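Local coordinates for protein signal peptidase I (Enterococcus faecalis, PDB 4ME8) that probably cleaves hydrophobic N-terminal signal or leader sequences from secreted proteins, as a serine-type endopeptidase of the peptidase S26 family, at residues F111-G114 with D115-R119; D121-R124 with Y125-F128. One frame throughout, in Å; residues are numbered along the deposited sequence. Where two conformers were deposited one is given.

Overall arrangement
Contacts 1 and 2 are two successive turns of one run of chain: 111-119 leaves the end of strand 109-113, and the segment pair of contact 2 contains the short helix 123-126, which folds back beside that strand. Contact 1 is mostly buried, and there an arginine spans a bend with a leucine under its guanidinium and a water between its charged groups. Contact 2 is only partly buried: it combines a buried Asp-Arg salt bridge with an exposed tyrosine and two partly exposed phenylalanines. The two are joined directly, since V112 N probably donates to S123 OG and R124 NH2 to R117 O. Both approach K46, the predicted catalytic lysine, through G114 and D122.

Contact 1 of 2, residues F111-G114 with D115-R119; sequences FVLG and DNRPR. With EDO (1,2-ethanediol), chain B.
R117 folds its side chain back over L113 where strand 109-113 ends and the chain turns away through an inverse gamma turn centred on N116. The methyl CD1 of L113 lies over the centre of one guanidinium face, 3.5 Å from R117 CZ, and the two side chains run across one another at a slant. Leucine suits this place because its branch offers the flat cation an apolar surface while packing on I49 and Y58. A bend at chi2 (-77°) brings the arginine round toward the strand end, where R117 NE gives a weak hydrogen bond to G114 O at 2.9 Å. The bond is far from straight, 127° at the hydrogen, and much of the grip comes from elsewhere: R117 NH1 reaches Y58 OH and T89 OG1, and R117 NH2 forms a salt bridge with E72.

D115 turns away from the strand end, and its OD2 pairs with R47. This residue type suits a position between two arginines, since the other oxygen, D115 OD1, takes a hydrogen from water 1 at 2.7 Å and the same water accepts from R117 NH2. Lying at the edge of the guanidinium, in its plane, the water links carboxylate and cation, and also gives a weak hydrogen bond to L113 O. Just after the strand, G114 comes close to the side chain of K46, the predicted catalytic lysine, and its nitrogen donates to D122. Next to it, a 1,2-ethanediol, probably from the crystallisation liquor, accepts from the backbone: D115 N to its O2 measures 3.1 Å, with 163° at the hydrogen.

Contact 2 of 2, residues D121-R124 with Y125-F128; sequences DDSR and YFGF. With EDO (1,2-ethanediol), chain C.
Residues 123-126 form one weakly bonded helical turn, capped by D122, whose O receives F126 N at 2.9 Å and Y125 N at 2.8 Å. As N-cap, D122 accepts from R124 N on the anti side of OD1, while both carboxylate oxygens present syn lone pairs to R124. That grip is side-on, R124 NE to D122 OD1 at 3.0 Å and NH2 to OD2 at 2.9 Å; S120 OG also bonds to D122 OD2, and R124 NH2 to R117 O. Aspartate is short enough to serve cap and salt bridge together.

Y125 lies alongside R124, with R124 CB over the centre of its ring face, a CH-pi contact of 3.8 Å to the centroid, and Y125 CE2 over one guanidinium face, offset toward the rim; its hydroxyl is held by Q90. F126, at chi1 64°, folds back so that D122 O sits over one ring face. Glycine suits position 127 because phi turns positive there as the helix ends. S123 OG donates to G127 O at 3.0 Å, and V112 N bonds to the same hydroxyl oxygen.

The turn packs on strand 109-113 through S123 on F111 and R124 on L113, and F128, just beyond it, touches M109.

Contact 1 of 2, residues F111-G114 with D115-R119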
loop_
_atom_site.group_PDB
_atom_site.type_symbol
_atom_site.label_atom_id
_atom_site.label_comp_id
_atom_site.label_asym_id
_atom_site.label_seq_id
_atom_site.Cartn_x
_atom_site.Cartn_y
_atom_site.Cartn_z
ATOM N N PHE A 111 2.019 -2.187 -5.143
ATOM C CA PHE A 111 1.597 -0.983 -4.447
ATOM C C PHE A 111 1.587 -1.331 -2.972
ATOM O O PHE A 111 0.953 -2.313 -2.566
ATOM C CB PHE A 111 0.191 -0.567 -4.888
ATOM C CG PHE A 111 -0.246 0.757 -4.334
ATOM C CD1 PHE A 111 0.112 1.934 -4.964
ATOM C CD2 PHE A 111 -0.998 0.822 -3.171
ATOM C CE1 PHE A 111 -0.280 3.161 -4.446
ATOM C CE2 PHE A 111 -1.383 2.039 -2.642
ATOM C CZ PHE A 111 -1.029 3.213 -3.279
ATOM N N VAL A 112 2.315 -0.559 -2.171
ATOM C CA VAL A 112 2.443 -0.850 -0.734
ATOM C C VAL A 112 2.038 0.359 0.114
ATOM O O VAL A 112 2.097 1.486 -0.350
ATOM C CB VAL A 112 3.868 -1.307 -0.365
ATOM C CG1 VAL A 112 4.288 -2.511 -1.213
ATOM C CG2 VAL A 112 4.877 -0.166 -0.495
ATOM N N LEU A 113 1.583 0.107 1.337
ATOM C CA LEU A 113 1.222 1.167 2.274
ATOM C C LEU A 113 1.716 0.788 3.667
ATOM O O LEU A 113 1.762 -0.391 4.001
ATOM C CB LEU A 113 -0.291 1.352 2.323
ATOM C CG LEU A 113 -1.055 1.802 1.078
ATOM C CD1 LEU A 113 -2.540 1.792 1.379
ATOM C CD2 LEU A 113 -0.641 3.187 0.607
ATOM N N GLY A 114 2.071 1.785 4.474
ATOM C CA GLY A 114 2.453 1.541 5.862
ATOM C C GLY A 114 1.280 1.706 6.809
ATOM O O GLY A 114 0.438 2.584 6.602
ATOM N N ASP A 115 1.239 0.893 7.866
ATOM C CA ASP A 115 0.114 0.906 8.810
ATOM C C ASP A 115 -0.021 2.243 9.551
ATOM O O ASP A 115 -1.147 2.674 9.816
ATOM C CB ASP A 115 0.218 -0.237 9.817
ATOM C CG ASP A 115 0.062 -1.625 9.176
ATOM O OD1 ASP A 115 -0.224 -1.751 7.953
ATOM O OD2 ASP A 115 0.224 -2.611 9.923
ATOM N N ASN A 116 1.106 2.872 9.907
ATOM C CA ASN A 116 1.075 4.223 10.487
ATOM C C ASN A 116 0.884 5.239 9.351
ATOM O O ASN A 116 1.774 6.034 9.026
ATOM C CB ASN A 116 2.330 4.515 11.327
ATOM C CG ASN A 116 2.108 5.618 12.358
ATOM O OD1 ASN A 116 0.974 5.956 12.693
ATOM N ND2 ASN A 116 3.197 6.177 12.868
ATOM N N ARG A 117 -0.312 5.199 8.765
ATOM C CA ARG A 117 -0.626 5.859 7.482
ATOM C C ARG A 117 -0.232 7.336 7.338
ATOM O O ARG A 117 0.327 7.721 6.301
ATOM C CB ARG A 117 -2.118 5.673 7.132
ATOM C CG ARG A 117 -2.537 4.237 6.841
ATOM C CD ARG A 117 -2.113 3.790 5.449
ATOM N NE ARG A 117 -2.159 2.334 5.293
ATOM C CZ ARG A 117 -3.203 1.635 4.857
ATOM N NH1 ARG A 117 -4.332 2.243 4.517
ATOM N NH2 ARG A 117 -3.120 0.304 4.778
ATOM N N PRO A 118 -0.525 8.170 8.356
ATOM C CA PRO A 118 -0.128 9.575 8.210
ATOM C C PRO A 118 1.371 9.863 8.376
ATOM O O PRO A 118 1.795 11.008 8.174
ATOM C CB PRO A 118 -0.940 10.295 9.294
ATOM C CG PRO A 118 -1.391 9.239 10.244
ATOM C CD PRO A 118 -1.461 7.958 9.477
ATOM N N ARG A 119 2.151 8.854 8.766
ATOM C CA ARG A 119 3.590 9.008 8.981
ATOM C C ARG A 119 4.394 8.080 8.064
ATOM O O ARG A 119 5.587 7.880 8.255
ATOM C CB ARG A 119 3.921 8.749 10.457
ATOM C CG ARG A 119 3.797 9.979 11.345
ATOM C CD ARG A 119 3.418 9.635 12.782
ATOM N NE ARG A 119 1.961 9.613 12.981
ATOM C CZ ARG A 119 1.199 10.688 13.227
ATOM N NH1 ARG A 119 1.730 11.913 13.312
ATOM N NH2 ARG A 119 -0.118 10.536 13.391
HETATM C C1 EDO B . 5.409 -2.533 8.624
HETATM O O1 EDO B . 5.850 -1.863 9.816
HETATM C C2 EDO B . 3.942 -2.217 8.350
HETATM O O2 EDO B . 3.812 -0.908 7.790
HETATM O O HOH W 1 -0.777 -0.548 5.566
#

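Contact 2 of 2, residues D121-R124 with Y125-F128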
loop_
_atom_site.group_PDB
_atom_site.type_symbol
_atom_site.label_atom_id
_atom_site.label_comp_id
_atom_site.label_asym_id
_atom_site.label_seq_id
_atom_site.Cartn_x
_atom_site.Cartn_y
_atom_site.Cartn_z
ATOM N N ASP A 121 5.992 6.960 4.460
ATOM C CA ASP A 121 6.442 7.144 3.089
ATOM C C ASP A 121 6.191 5.806 2.395
ATOM O O ASP A 121 6.827 4.813 2.698
ATOM C CB ASP A 121 7.925 7.522 3.071
ATOM C CG ASP A 121 8.367 8.119 1.760
ATOM O OD1 ASP A 121 7.521 8.377 0.882
ATOM O OD2 ASP A 121 9.587 8.333 1.619
ATOM N N ASP A 122 5.207 5.761 1.508
ATOM C CA ASP A 122 4.852 4.499 0.870
ATOM C C ASP A 122 4.437 4.783 -0.565
ATOM O O ASP A 122 4.811 5.822 -1.098
ATOM C CB ASP A 122 3.794 3.756 1.696
ATOM C CG ASP A 122 2.603 4.626 2.057
ATOM O OD1 ASP A 122 2.222 5.486 1.239
ATOM O OD2 ASP A 122 2.050 4.446 3.164
ATOM N N SER A 123 3.700 3.873 -1.203
ATOM C CA SER A 123 3.430 4.005 -2.641
ATOM C C SER A 123 2.610 5.242 -2.991
ATOM O O SER A 123 2.665 5.714 -4.130
ATOM C CB SER A 123 2.765 2.747 -3.206
ATOM O OG SER A 123 3.696 1.680 -3.317
ATOM N N ARG A 124 1.861 5.774 -2.023
ATOM C CA ARG A 124 1.195 7.064 -2.218
ATOM C C ARG A 124 2.155 8.186 -2.582
ATOM O O ARG A 124 1.737 9.162 -3.192
ATOM C CB ARG A 124 0.427 7.486 -0.967
ATOM C CG ARG A 124 -0.857 6.718 -0.740
ATOM C CD ARG A 124 -1.447 7.029 0.623
ATOM N NE ARG A 124 -0.548 6.635 1.708
ATOM C CZ ARG A 124 -0.732 6.951 2.989
ATOM N NH1 ARG A 124 -1.790 7.670 3.366
ATOM N NH2 ARG A 124 0.148 6.551 3.902
ATOM N N TYR A 125 3.424 8.061 -2.180
ATOM C CA TYR A 125 4.392 9.156 -2.306
ATOM C C TYR A 125 5.689 8.795 -3.044
ATOM O O TYR A 125 6.255 9.662 -3.715
ATOM C CB TYR A 125 4.705 9.728 -0.918
ATOM C CG TYR A 125 3.455 10.077 -0.134
ATOM C CD1 TYR A 125 2.588 11.069 -0.582
ATOM C CD2 TYR A 125 3.128 9.404 1.040
ATOM C CE1 TYR A 125 1.437 11.390 0.122
ATOM C CE2 TYR A 125 1.981 9.717 1.753
ATOM C CZ TYR A 125 1.140 10.709 1.289
ATOM O OH TYR A 125 0.008 11.018 1.993
ATOM N N PHE A 126 6.176 7.555 -2.912
ATOM C CA PHE A 126 7.324 7.097 -3.725
ATOM C C PHE A 126 6.973 6.181 -4.917
ATOM O O PHE A 126 7.869 5.701 -5.620
ATOM C CB PHE A 126 8.476 6.520 -2.866
ATOM C CG PHE A 126 8.150 5.266 -2.074
ATOM C CD1 PHE A 126 7.382 4.232 -2.600
ATOM C CD2 PHE A 126 8.701 5.093 -0.814
ATOM C CE1 PHE A 126 7.125 3.090 -1.870
ATOM C CE2 PHE A 126 8.456 3.945 -0.074
ATOM C CZ PHE A 126 7.669 2.937 -0.604
ATOM N N GLY A 127 5.683 5.949 -5.154
ATOM C CA GLY A 127 5.254 5.212 -6.340
ATOM C C GLY A 127 5.385 3.714 -6.166
ATOM O O GLY A 127 5.559 3.232 -5.055
ATOM N N PHE A 128 5.317 2.976 -7.269
ATOM C CA PHE A 128 5.297 1.514 -7.217
ATOM C C PHE A 128 6.655 0.922 -6.833
ATOM O O PHE A 128 7.701 1.521 -7.090
ATOM C CB PHE A 128 4.836 0.921 -8.558
ATOM C CG PHE A 128 3.451 1.347 -8.974
ATOM C CD1 PHE A 128 2.325 0.892 -8.285
ATOM C CD2 PHE A 128 3.265 2.204 -10.065
ATOM C CE1 PHE A 128 1.050 1.282 -8.674
ATOM C CE2 PHE A 128 1.990 2.599 -10.450
ATOM C CZ PHE A 128 0.883 2.136 -9.751
HETATM C C1 EDO C . -0.382 12.673 -3.938
HETATM O O1 EDO C . -0.929 12.734 -2.607
HETATM C C2 EDO C . 1.140 12.519 -3.899
HETATM O O2 EDO C . 1.582 11.462 -4.774
#